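Local coordinates for protein putative non-ribosomal peptide synthetase (Actinomadura parvosata subsp. kistnae, PDB 6M7L) that probably serves as a condensation-type domain of an assembly line that builds peptides without the ribosome, at residues L50-R55 with P392-S397; V46-R51 with L144-H149; R76-G81 with E89-E94; M401-M406 with S430-E435. All coordinates share one frame; numbering follows the deposited sequence.

Interaction 1 of 4, residues L50-R55 with P392-S397; sequences LRLRGR and PGLRTS
L50 meets T396 with one methyl, its CD2 lying 4.2 Å from T396 CG2. At R51 the strands form a hydrogen-bonded pair: R51 N donates to S397 O (2.7 Å) and R51 O accepts from S397 N. The R51 side chain only brushes S397, R51 CB being 3.5 Å from S397 OG, because CG anti to the backbone N (chi1 -179°) starts a chain that leads away to E107 and E141. L52, in a non-hydrogen-bonded pair with T396, lies alongside it and points the same way; L52 CD2 sits 3.8 Å from T396 OG1, a hydroxyl held by L394 O and the backbone of L391.

R53 and R395 form the next hydrogen-bonded pair, R53 N to R395 O at 3.0 Å. The side chains slant past each other, R53 CB 3.9 Å from R395 CB and R53 NH1 4.3 Å from R395 NH1, with the guanidinium planes 34° apart. The like charges are probably eased by separate carboxylates: R53 binds E141, while R395 reaches an acidic side chain of another protein chain. Beyond the strand, L394 CD2 packs 3.5 Å from G54 C and against R55 O; the backbone angles of G54 would press a side chain into the preceding carbonyl O.

Strand 395-399 is the outermost strand on this side of the five-stranded sheet within the chain, with strand 45-53 between it and strand 141-149. Beneath the leucine side, helix 155-172 receives L50 on V162 and L394 on Y169.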
loop_
_atom_site.group_PDB
_atom_site.type_symbol
_atom_site.label_atom_id
_atom_site.label_comp_id
_atom_site.label_asym_id
_atom_site.label_seq_id
_atom_site.Cartn_x
_atom_site.Cartn_y
_atom_site.Cartn_z
ATOM N N LEU A 50 17.139 -2.609 2.731
ATOM C CA LEU A 50 16.207 -3.707 2.955
ATOM C C LEU A 50 16.929 -4.845 3.660
ATOM O O LEU A 50 17.932 -5.356 3.152
ATOM C CB LEU A 50 15.616 -4.205 1.634
ATOM C CG LEU A 50 14.692 -3.277 0.848
ATOM C CD1 LEU A 50 14.225 -3.970 -0.419
ATOM C CD2 LEU A 50 13.507 -2.854 1.695
ATOM N N ARG A 51 16.413 -5.248 4.816
ATOM C CA ARG A 51 16.890 -6.462 5.463
ATOM C C ARG A 51 16.201 -7.663 4.828
ATOM O O ARG A 51 14.970 -7.717 4.757
ATOM C CB ARG A 51 16.626 -6.420 6.967
ATOM C CG ARG A 51 17.132 -7.645 7.704
ATOM C CD ARG A 51 17.369 -7.357 9.177
ATOM N NE ARG A 51 18.779 -7.503 9.523
ATOM C CZ ARG A 51 19.599 -6.489 9.777
ATOM N NH1 ARG A 51 19.149 -5.243 9.742
ATOM N NH2 ARG A 51 20.867 -6.724 10.076
ATOM N N LEU A 52 16.999 -8.612 4.346
ATOM C CA LEU A 52 16.500 -9.777 3.620
ATOM C C LEU A 52 16.961 -11.032 4.353
ATOM O O LEU A 52 18.098 -11.479 4.176
ATOM C CB LEU A 52 16.995 -9.773 2.176
ATOM C CG LEU A 52 16.720 -8.519 1.347
ATOM C CD1 LEU A 52 17.448 -8.601 0.015
ATOM C CD2 LEU A 52 15.229 -8.329 1.131
ATOM N N ARG A 53 16.082 -11.604 5.169
ATOM C CA ARG A 53 16.383 -12.842 5.873
ATOM C C ARG A 53 15.913 -14.027 5.037
ATOM O O ARG A 53 14.748 -14.088 4.632
ATOM C CB ARG A 53 15.720 -12.857 7.250
ATOM C CG ARG A 53 15.841 -11.539 8.002
ATOM C CD ARG A 53 15.409 -11.688 9.452
ATOM N NE ARG A 53 16.544 -11.936 10.338
ATOM C CZ ARG A 53 16.470 -12.633 11.468
ATOM N NH1 ARG A 53 15.315 -13.168 11.843
ATOM N NH2 ARG A 53 17.552 -12.807 12.216
ATOM N N GLY A 54 16.827 -14.955 4.773
ATOM C CA GLY A 54 16.557 -16.122 3.961
ATOM C C GLY A 54 17.629 -16.331 2.915
ATOM O O GLY A 54 18.561 -15.544 2.766
ATOM N N ARG A 55 17.481 -17.428 2.173
ATOM C CA ARG A 55 18.427 -17.759 1.111
ATOM C C ARG A 55 18.197 -16.841 -0.082
ATOM O O ARG A 55 17.206 -16.986 -0.808
ATOM C CB ARG A 55 18.290 -19.224 0.708
ATOM C CG ARG A 55 19.161 -20.166 1.524
ATOM C CD ARG A 55 19.534 -21.410 0.731
ATOM N NE ARG A 55 18.706 -22.562 1.078
ATOM C CZ ARG A 55 18.914 -23.792 0.618
ATOM N NH1 ARG A 55 19.923 -24.029 -0.210
ATOM N NH2 ARG A 55 18.115 -24.784 0.985
ATOM N N PRO A 392 9.765 -11.904 -2.901
ATOM C CA PRO A 392 9.305 -13.297 -2.813
ATOM C C PRO A 392 10.418 -14.245 -2.387
ATOM O O PRO A 392 11.507 -14.259 -2.964
ATOM C CB PRO A 392 8.826 -13.592 -4.236
ATOM C CG PRO A 392 8.385 -12.265 -4.749
ATOM C CD PRO A 392 9.338 -11.260 -4.155
ATOM N N GLY A 393 10.139 -15.031 -1.348
ATOM C CA GLY A 393 11.090 -15.987 -0.826
ATOM C C GLY A 393 11.992 -15.471 0.275
ATOM O O GLY A 393 12.792 -16.248 0.810
ATOM N N LEU A 394 11.890 -14.193 0.635
ATOM C CA LEU A 394 12.753 -13.595 1.642
ATOM C C LEU A 394 11.920 -12.781 2.620
ATOM O O LEU A 394 11.004 -12.057 2.219
ATOM C CB LEU A 394 13.821 -12.696 0.998
ATOM C CG LEU A 394 14.819 -13.371 0.056
ATOM C CD1 LEU A 394 15.560 -12.331 -0.771
ATOM C CD2 LEU A 394 15.797 -14.232 0.838
ATOM N N ARG A 395 12.245 -12.907 3.904
ATOM C CA ARG A 395 11.644 -12.067 4.935
ATOM C C ARG A 395 12.197 -10.653 4.793
ATOM O O ARG A 395 13.373 -10.406 5.080
ATOM C CB ARG A 395 11.939 -12.653 6.313
ATOM C CG ARG A 395 11.327 -11.899 7.481
ATOM C CD ARG A 395 11.456 -12.710 8.766
ATOM N NE ARG A 395 10.613 -13.904 8.746
ATOM C CZ ARG A 395 10.634 -14.855 9.676
ATOM N NH1 ARG A 395 11.465 -14.764 10.706
ATOM N NH2 ARG A 395 9.827 -15.904 9.575
ATOM N N THR A 396 11.356 -9.727 4.338
ATOM C CA THR A 396 11.778 -8.381 3.973
ATOM C C THR A 396 11.326 -7.382 5.029
ATOM O O THR A 396 10.163 -7.397 5.445
ATOM C CB THR A 396 11.206 -7.985 2.610
ATOM O OG1 THR A 396 11.486 -9.015 1.651
ATOM C CG2 THR A 396 11.818 -6.673 2.134
ATOM N N SER A 397 12.242 -6.507 5.450
ATOM C CA SER A 397 11.920 -5.449 6.400
ATOM C C SER A 397 12.866 -4.276 6.183
ATOM O O SER A 397 14.043 -4.492 5.852
ATOM C CB SER A 397 12.013 -5.935 7.850
ATOM O OG SER A 397 13.323 -6.379 8.161
#

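Interaction 2 of 4, residues V46-R51 with L144-H149; sequences VRVALR and LLVVAH
V48 and V146 stand side by side, pointing the same way, on the more tightly packed face of this antiparallel pair, V48 CG1 being 3.8 Å from V146 CB. Two residues back on the same face, V46 CG2 meets A148 CB at the same 3.8 Å, and the row ends at L50 and L144. V158 and V162 of helix 155-172 close over V46, V48 and L50, while W130 covers V146 and A148. Six backbone hydrogen bonds tie the strands, among them L50 N to L144 O at 2.7 Å.

The other face is looser. L145, its CG anti to the backbone N (chi1 171°), leans across so that L145 CD1 comes 3.5 Å from V48 O but stays 4.3 Å from A49 CB; both A49 and L145 rest on L114 of helix 110-119. R47, partly exposed, touches V147 CG2 with its CB at 4.1 Å, and then its bent chain leaves the pair to hydrogen-bond P402 O.

Polar groups are therefore matched along the buried backbone, A49, L145 and V147 bonding to flanking strands, whereas the side chains contribute almost wholly apolar packing, as befits the middle of a sheet between helices.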
loop_
_atom_site.group_PDB
_atom_site.type_symbol
_atom_site.label_atom_id
_atom_site.label_comp_id
_atom_site.label_asym_id
_atom_site.label_seq_id
_atom_site.Cartn_x
_atom_site.Cartn_y
_atom_site.Cartn_z
ATOM N N VAL A 46 18.010 9.538 -3.230
ATOM C CA VAL A 46 17.047 8.735 -2.491
ATOM C C VAL A 46 17.673 7.365 -2.279
ATOM O O VAL A 46 18.481 6.899 -3.092
ATOM C CB VAL A 46 15.691 8.627 -3.219
ATOM C CG1 VAL A 46 14.959 9.964 -3.193
ATOM C CG2 VAL A 46 15.894 8.147 -4.642
ATOM N N ARG A 47 17.324 6.719 -1.172
ATOM C CA ARG A 47 17.943 5.434 -0.884
ATOM C C ARG A 47 17.056 4.625 0.051
ATOM O O ARG A 47 16.299 5.178 0.852
ATOM C CB ARG A 47 19.349 5.600 -0.289
ATOM C CG ARG A 47 19.391 6.118 1.139
ATOM C CD ARG A 47 19.112 7.630 1.191
ATOM N NE ARG A 47 17.980 7.921 2.061
ATOM C CZ ARG A 47 18.090 8.189 3.357
ATOM N NH1 ARG A 47 16.998 8.409 4.077
ATOM N NH2 ARG A 47 19.290 8.234 3.928
ATOM N N VAL A 48 17.161 3.305 -0.074
ATOM C CA VAL A 48 16.381 2.368 0.726
ATOM C C VAL A 48 17.277 1.196 1.098
ATOM O O VAL A 48 17.986 0.651 0.247
ATOM C CB VAL A 48 15.126 1.880 -0.026
ATOM C CG1 VAL A 48 15.491 1.382 -1.422
ATOM C CG2 VAL A 48 14.414 0.796 0.767
ATOM N N ALA A 49 17.262 0.822 2.372
ATOM C CA ALA A 49 17.988 -0.340 2.860
ATOM C C ALA A 49 16.983 -1.405 3.274
ATOM O O ALA A 49 16.075 -1.133 4.067
ATOM C CB ALA A 49 18.904 0.031 4.027
ATOM N N LEU A 50 17.139 -2.609 2.731
ATOM C CA LEU A 50 16.207 -3.707 2.955
ATOM C C LEU A 50 16.929 -4.845 3.660
ATOM O O LEU A 50 17.932 -5.356 3.152
ATOM C CB LEU A 50 15.616 -4.205 1.634
ATOM C CG LEU A 50 14.692 -3.277 0.848
ATOM C CD1 LEU A 50 14.225 -3.970 -0.419
ATOM C CD2 LEU A 50 13.507 -2.854 1.695
ATOM N N ARG A 51 16.413 -5.248 4.816
ATOM C CA ARG A 51 16.890 -6.462 5.463
ATOM C C ARG A 51 16.201 -7.663 4.828
ATOM O O ARG A 51 14.970 -7.717 4.757
ATOM C CB ARG A 51 16.626 -6.420 6.967
ATOM C CG ARG A 51 17.132 -7.645 7.704
ATOM C CD ARG A 51 17.369 -7.357 9.177
ATOM N NE ARG A 51 18.779 -7.503 9.523
ATOM C CZ ARG A 51 19.599 -6.489 9.777
ATOM N NH1 ARG A 51 19.149 -5.243 9.742
ATOM N NH2 ARG A 51 20.867 -6.724 10.076
ATOM N N LEU A 144 20.409 -5.180 1.776
ATOM C CA LEU A 144 20.542 -4.600 0.448
ATOM C C LEU A 144 20.276 -3.106 0.523
ATOM O O LEU A 144 19.276 -2.678 1.106
ATOM C CB LEU A 144 19.571 -5.253 -0.537
ATOM C CG LEU A 144 19.519 -4.604 -1.921
ATOM C CD1 LEU A 144 20.857 -4.771 -2.626
ATOM C CD2 LEU A 144 18.380 -5.178 -2.756
ATOM N N LEU A 145 21.173 -2.321 -0.062
ATOM C CA LEU A 145 21.012 -0.878 -0.165
ATOM C C LEU A 145 20.857 -0.509 -1.631
ATOM O O LEU A 145 21.648 -0.947 -2.473
ATOM C CB LEU A 145 22.205 -0.136 0.441
ATOM C CG LEU A 145 22.252 1.377 0.202
ATOM C CD1 LEU A 145 21.114 2.088 0.924
ATOM C CD2 LEU A 145 23.595 1.944 0.625
ATOM N N VAL A 146 19.833 0.280 -1.933
ATOM C CA VAL A 146 19.609 0.808 -3.272
ATOM C C VAL A 146 19.682 2.322 -3.177
ATOM O O VAL A 146 18.935 2.937 -2.406
ATOM C CB VAL A 146 18.260 0.355 -3.854
ATOM C CG1 VAL A 146 18.043 0.975 -5.231
ATOM C CG2 VAL A 146 18.195 -1.165 -3.927
ATOM N N VAL A 147 20.593 2.917 -3.940
ATOM C CA VAL A 147 20.750 4.363 -4.008
ATOM C C VAL A 147 20.389 4.805 -5.416
ATOM O O VAL A 147 20.782 4.163 -6.396
ATOM C CB VAL A 147 22.182 4.797 -3.644
ATOM C CG1 VAL A 147 22.273 6.313 -3.551
ATOM C CG2 VAL A 147 22.621 4.147 -2.340
ATOM N N ALA A 148 19.628 5.891 -5.516
ATOM C CA ALA A 148 19.247 6.455 -6.802
ATOM C C ALA A 148 19.371 7.967 -6.727
ATOM O O ALA A 148 18.879 8.583 -5.777
ATOM C CB ALA A 148 17.820 6.052 -7.190
ATOM N N HIS A 149 20.033 8.561 -7.716
ATOM C CA HIS A 149 20.185 10.008 -7.728
ATOM C C HIS A 149 18.834 10.670 -7.968
ATOM O O HIS A 149 17.998 10.154 -8.716
ATOM C CB HIS A 149 21.186 10.433 -8.801
ATOM C CG HIS A 149 21.724 11.816 -8.600
ATOM N ND1 HIS A 149 20.999 12.947 -8.906
ATOM C CD2 HIS A 149 22.907 12.248 -8.104
ATOM C CE1 HIS A 149 21.715 14.018 -8.612
ATOM N NE2 HIS A 149 22.877 13.621 -8.124
#

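Interaction 3 of 4, residues R76-G81 with E89-E94; sequences RTRFPG and EILDAE
T77 faces I90 as a non-hydrogen-bonded pair and R78 faces E89 as a hydrogen-bonded one, the short antiparallel ladder of a beta hairpin; next to it R76 O accepts L91 N at 2.8 Å. On the R78 side, arginine and glutamate run side by side in the same direction. R78 grips the carboxylate side-on: R78 NE reaches E89 OE1 at 3.0 Å and R78 NH2 reaches E89 OE2 at 3.2 Å, with NH2 also bonding OE1. The carboxylate lies at the edge of the guanidinium, but the two planes are 39° apart, so both nitrogens approach OE1 from above the same face of the carboxylate. L91 CD1 sits 3.9 Å above the R78 guanidinium plane, toward its rim, while P80 CD packs 3.9 Å from E89 CB. A leucine in place of R78 would probably leave the E89 carboxylate without its charged mate in the hairpin and free to turn.

R76 works differently. Its chain runs extended from CG to NE, and R76 NH2 donates to L91 O at 2.8 Å, within both the guanidinium and the carbonyl planes; NE binds G69 O and NH1 binds G70 O. On the opposite face of the ladder, T77 OG1 lies 3.5 Å from I90 CG1 and is hydrogen-bonded to E73 O.

With so few ladder bonds at the surface, the arginines probably add much to the hold: R78 ties the two strands by charge, while R76, spread over three backbone carbonyls that would help fix its rotation, also ties the hairpin to G69 and G70.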
loop_
_atom_site.group_PDB
_atom_site.type_symbol
_atom_site.label_atom_id
_atom_site.label_comp_id
_atom_site.label_asym_id
_atom_site.label_seq_id
_atom_site.Cartn_x
_atom_site.Cartn_y
_atom_site.Cartn_z
ATOM N N ARG A 76 18.350 3.581 -16.648
ATOM C CA ARG A 76 19.470 3.325 -17.544
ATOM C C ARG A 76 19.786 4.535 -18.415
ATOM O O ARG A 76 20.363 4.388 -19.495
ATOM C CB ARG A 76 19.199 2.092 -18.409
ATOM C CG ARG A 76 17.819 2.046 -19.046
ATOM C CD ARG A 76 17.562 0.690 -19.689
ATOM N NE ARG A 76 16.159 0.513 -20.061
ATOM C CZ ARG A 76 15.692 0.613 -21.302
ATOM N NH1 ARG A 76 14.398 0.435 -21.541
ATOM N NH2 ARG A 76 16.517 0.882 -22.305
ATOM N N THR A 77 19.418 5.729 -17.958
ATOM C CA THR A 77 19.668 6.972 -18.672
ATOM C C THR A 77 20.935 7.632 -18.140
ATOM O O THR A 77 21.178 7.646 -16.931
ATOM C CB THR A 77 18.479 7.927 -18.525
ATOM O OG1 THR A 77 17.327 7.356 -19.158
ATOM C CG2 THR A 77 18.778 9.275 -19.159
ATOM N N ARG A 78 21.741 8.169 -19.049
ATOM C CA ARG A 78 22.951 8.892 -18.696
ATOM C C ARG A 78 22.814 10.353 -19.102
ATOM O O ARG A 78 22.031 10.701 -19.989
ATOM C CB ARG A 78 24.175 8.264 -19.365
ATOM C CG ARG A 78 25.337 8.050 -18.423
ATOM C CD ARG A 78 26.138 6.833 -18.838
ATOM N NE ARG A 78 26.324 6.781 -20.282
ATOM C CZ ARG A 78 27.261 6.063 -20.888
ATOM N NH1 ARG A 78 28.110 5.341 -20.169
ATOM N NH2 ARG A 78 27.356 6.075 -22.211
ATOM N N PHE A 79 23.589 11.215 -18.440
ATOM C CA PHE A 79 23.444 12.665 -18.572
ATOM C C PHE A 79 24.770 13.311 -18.949
ATOM O O PHE A 79 25.423 13.950 -18.113
ATOM C CB PHE A 79 22.897 13.275 -17.282
ATOM C CG PHE A 79 21.617 12.653 -16.820
ATOM C CD1 PHE A 79 21.631 11.587 -15.937
ATOM C CD2 PHE A 79 20.400 13.124 -17.281
ATOM C CE1 PHE A 79 20.451 11.006 -15.515
ATOM C CE2 PHE A 79 19.216 12.548 -16.862
ATOM C CZ PHE A 79 19.242 11.489 -15.976
ATOM N N PRO A 80 25.191 13.181 -20.203
ATOM C CA PRO A 80 26.381 13.899 -20.661
ATOM C C PRO A 80 26.035 15.317 -21.094
ATOM O O PRO A 80 24.893 15.640 -21.430
ATOM C CB PRO A 80 26.858 13.056 -21.848
ATOM C CG PRO A 80 25.590 12.508 -22.417
ATOM C CD PRO A 80 24.629 12.323 -21.263
ATOM N N GLY A 81 27.046 16.169 -21.067
ATOM C CA GLY A 81 26.877 17.555 -21.450
ATOM C C GLY A 81 27.828 18.439 -20.667
ATOM O O GLY A 81 28.859 17.983 -20.181
ATOM N N GLU A 89 20.858 10.520 -22.305
ATOM C CA GLU A 89 21.339 9.395 -23.104
ATOM C C GLU A 89 20.805 8.101 -22.496
ATOM O O GLU A 89 21.248 7.684 -21.420
ATOM C CB GLU A 89 22.866 9.380 -23.159
ATOM C CG GLU A 89 23.444 8.230 -23.973
ATOM C CD GLU A 89 24.918 8.000 -23.701
ATOM O OE1 GLU A 89 25.408 8.452 -22.645
ATOM O OE2 GLU A 89 25.588 7.366 -24.543
ATOM N N ILE A 90 19.868 7.460 -23.189
ATOM C CA ILE A 90 19.235 6.241 -22.697
ATOM C C ILE A 90 20.008 5.033 -23.211
ATOM O O ILE A 90 20.107 4.817 -24.423
ATOM C CB ILE A 90 17.760 6.166 -23.119
ATOM C CG1 ILE A 90 17.001 7.409 -22.655
ATOM C CG2 ILE A 90 17.114 4.910 -22.551
ATOM C CD1 ILE A 90 15.512 7.338 -22.917
ATOM N N LEU A 91 20.543 4.240 -22.289
ATOM C CA LEU A 91 21.236 3.008 -22.626
ATOM C C LEU A 91 20.251 1.842 -22.673
ATOM O O LEU A 91 19.090 1.957 -22.278
ATOM C CB LEU A 91 22.341 2.724 -21.609
ATOM C CG LEU A 91 23.284 3.867 -21.245
ATOM C CD1 LEU A 91 24.324 3.396 -20.240
ATOM C CD2 LEU A 91 23.948 4.428 -22.489
ATOM N N ASP A 92 20.728 0.702 -23.167
ATOM C CA ASP A 92 19.920 -0.507 -23.147
ATOM C C ASP A 92 19.978 -1.138 -21.757
ATOM O O ASP A 92 20.648 -0.642 -20.846
ATOM C CB ASP A 92 20.371 -1.480 -24.239
ATOM C CG ASP A 92 21.846 -1.832 -24.147
ATOM O OD1 ASP A 92 22.535 -1.309 -23.252
ATOM O OD2 ASP A 92 22.322 -2.636 -24.977
ATOM N N ALA A 93 19.260 -2.249 -21.586
ATOM C CA ALA A 93 19.187 -2.876 -20.270
ATOM C C ALA A 93 20.533 -3.454 -19.850
ATOM O O ALA A 93 20.931 -3.324 -18.686
ATOM C CB ALA A 93 18.111 -3.961 -20.265
ATOM N N GLU A 94 21.252 -4.089 -20.776
ATOM C CA GLU A 94 22.503 -4.755 -20.432
ATOM C C GLU A 94 23.603 -3.736 -20.156
ATOM O O GLU A 94 24.022 -3.570 -19.006
ATOM C CB GLU A 94 22.927 -5.717 -21.541
ATOM C CG GLU A 94 24.009 -6.699 -21.118
ATOM C CD GLU A 94 23.652 -7.452 -19.847
ATOM O OE1 GLU A 94 24.520 -7.564 -18.955
ATOM O OE2 GLU A 94 22.500 -7.927 -19.736
#

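Interaction 4 of 4, residues M401-M406 with S430-E435; sequences MPEEAM and SLVYAE
E403 and M406 reach from an irregular segment toward V432 and A434 at the end of strand 424-434, the backbones running 54° apart and staying separated, with CA atoms 7.6 Å apart for E403 and V432. The space is bridged by the E403 and M406 side chains, which meet V432 and the strand's backbone. M406 CG lies between the backbone N and the carbonyl carbon (chi1 68°), and the chain beyond it is extended, which carries the sulfur and methyl straight to the strand: M406 SD is 4.0 Å from V432 CG1, and M406 CE lies 3.5 Å from A434 N and 4.2 Å from A434 CB. W411 of strand 410-418 touches both M406 and V432.

E403 bends at chi2 (-73°) and slants across the valine, its OE2 being 3.7 Å from V432 CG2, while OE1 is hydrogen-bonded to S248 OG on the other neighbouring strand. An alanine at E403 would probably deprive S248 OG of that partner and leave a gap beside the V432 methyls.

The segment 401-406 lies in the connection from strand 395-399 of the five-stranded sheet back to strand 410-418 of the four-stranded one. Such a passage between two sheets fits the two-lobed fold of condensation domains, in which a strand crosses from the second lobe to complete the sheet of the first.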
loop_
_atom_site.group_PDB
_atom_site.type_symbol
_atom_site.label_atom_id
_atom_site.label_comp_id
_atom_site.label_asym_id
_atom_site.label_seq_id
_atom_site.Cartn_x
_atom_site.Cartn_y
_atom_site.Cartn_z
ATOM N N MET A 401 17.733 4.509 7.863
ATOM C CA MET A 401 18.873 5.298 7.433
ATOM C C MET A 401 18.808 6.666 8.098
ATOM O O MET A 401 17.739 7.095 8.549
ATOM C CB MET A 401 18.877 5.468 5.906
ATOM C CG MET A 401 18.917 4.173 5.115
ATOM S SD MET A 401 20.591 3.597 4.785
ATOM C CE MET A 401 21.301 5.060 4.034
ATOM N N PRO A 402 19.930 7.378 8.185
ATOM C CA PRO A 402 19.879 8.767 8.655
ATOM C C PRO A 402 19.027 9.622 7.727
ATOM O O PRO A 402 18.669 9.225 6.616
ATOM C CB PRO A 402 21.347 9.205 8.642
ATOM C CG PRO A 402 22.116 7.934 8.777
ATOM C CD PRO A 402 21.316 6.905 8.023
ATOM N N GLU A 403 18.694 10.819 8.209
ATOM C CA GLU A 403 17.858 11.730 7.438
ATOM C C GLU A 403 18.483 12.012 6.078
ATOM O O GLU A 403 19.707 12.092 5.943
ATOM C CB GLU A 403 17.652 13.038 8.203
ATOM C CG GLU A 403 16.837 12.904 9.481
ATOM C CD GLU A 403 15.361 12.669 9.218
ATOM O OE1 GLU A 403 14.641 12.304 10.171
ATOM O OE2 GLU A 403 14.918 12.852 8.064
ATOM N N GLU A 404 17.629 12.151 5.066
ATOM C CA GLU A 404 18.100 12.388 3.708
ATOM C C GLU A 404 18.888 13.690 3.625
ATOM O O GLU A 404 18.639 14.646 4.363
ATOM C CB GLU A 404 16.920 12.438 2.737
ATOM C CG GLU A 404 16.400 11.080 2.313
ATOM C CD GLU A 404 15.051 11.164 1.630
ATOM O OE1 GLU A 404 14.327 12.155 1.865
ATOM O OE2 GLU A 404 14.715 10.241 0.858
ATOM N N ALA A 405 19.859 13.711 2.714
ATOM C CA ALA A 405 20.570 14.945 2.419
ATOM C C ALA A 405 19.598 15.969 1.853
ATOM O O ALA A 405 18.763 15.647 1.002
ATOM C CB ALA A 405 21.708 14.681 1.432
ATOM N N MET A 406 19.693 17.204 2.337
ATOM C CA MET A 406 18.784 18.253 1.905
ATOM C C MET A 406 19.531 19.572 1.812
ATOM O O MET A 406 20.582 19.763 2.429
ATOM C CB MET A 406 17.586 18.391 2.854
ATOM C CG MET A 406 17.933 18.921 4.235
ATOM S SD MET A 406 16.458 19.176 5.235
ATOM C CE MET A 406 17.130 20.058 6.635
ATOM N N SER A 430 8.494 15.425 13.030
ATOM C CA SER A 430 9.913 15.660 13.240
ATOM C C SER A 430 10.319 16.981 12.607
ATOM O O SER A 430 9.863 17.322 11.512
ATOM C CB SER A 430 10.760 14.527 12.648
ATOM O OG SER A 430 10.488 13.293 13.291
ATOM N N LEU A 431 11.179 17.719 13.306
ATOM C CA LEU A 431 11.817 18.909 12.748
ATOM C C LEU A 431 13.170 18.483 12.192
ATOM O O LEU A 431 14.131 18.294 12.940
ATOM C CB LEU A 431 11.966 20.000 13.802
ATOM C CG LEU A 431 12.751 21.228 13.334
ATOM C CD1 LEU A 431 12.059 21.878 12.145
ATOM C CD2 LEU A 431 12.938 22.226 14.466
ATOM N N VAL A 432 13.240 18.311 10.877
ATOM C CA VAL A 432 14.486 17.938 10.219
ATOM C C VAL A 432 15.305 19.200 9.991
ATOM O O VAL A 432 14.846 20.140 9.336
ATOM C CB VAL A 432 14.217 17.203 8.899
ATOM C CG1 VAL A 432 15.527 16.757 8.267
ATOM C CG2 VAL A 432 13.290 16.017 9.139
ATOM N N TYR A 433 16.520 19.225 10.536
ATOM C CA TYR A 433 17.360 20.414 10.517
ATOM C C TYR A 433 18.659 20.137 9.771
ATOM O O TYR A 433 19.146 19.002 9.735
ATOM C CB TYR A 433 17.679 20.889 11.942
ATOM C CG TYR A 433 18.542 19.923 12.721
ATOM C CD1 TYR A 433 17.973 18.867 13.423
ATOM C CD2 TYR A 433 19.923 20.061 12.750
ATOM C CE1 TYR A 433 18.757 17.979 14.134
ATOM C CE2 TYR A 433 20.715 19.176 13.454
ATOM C CZ TYR A 433 20.128 18.138 14.142
ATOM O OH TYR A 433 20.914 17.258 14.844
ATOM N N ALA A 434 19.219 21.191 9.186
ATOM C CA ALA A 434 20.500 21.096 8.499
ATOM C C ALA A 434 21.638 21.193 9.506
ATOM O O ALA A 434 21.674 22.114 10.327
ATOM C CB ALA A 434 20.626 22.199 7.449
ATOM N N GLU A 435 22.574 20.243 9.437
ATOM C CA GLU A 435 23.660 20.215 10.412
ATOM C C GLU A 435 24.636 21.372 10.217
ATOM O O GLU A 435 25.235 21.839 11.193
ATOM C CB GLU A 435 24.390 18.873 10.347
ATOM C CG GLU A 435 23.556 17.705 10.863
ATOM C CD GLU A 435 24.367 16.440 11.061
ATOM O OE1 GLU A 435 25.557 16.426 10.678
ATOM O OE2 GLU A 435 23.814 15.462 11.606
#

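Overall arrangement
Interactions 1 and 2 are the two flanks of strand 45-53, sharing L50 and R51 and meeting where L52 packs on L144. Interaction 2 is core, apolar on nearly every side chain; interaction 1, at the sheet's edge, is partly buried, with leucines on its inner side and arginines outside. Interaction 4 is buried too, but joins a loop to the other sheet by packing, with M406 also resting on the strand's backbone, and touches interaction 2 through R47 and A49, R47 NH2 probably bonding P402 O. Interaction 3 stands apart at the surface, its nearest atoms about 7 Å from those of interaction 2, and is the one in which a salt bridge links the two segments.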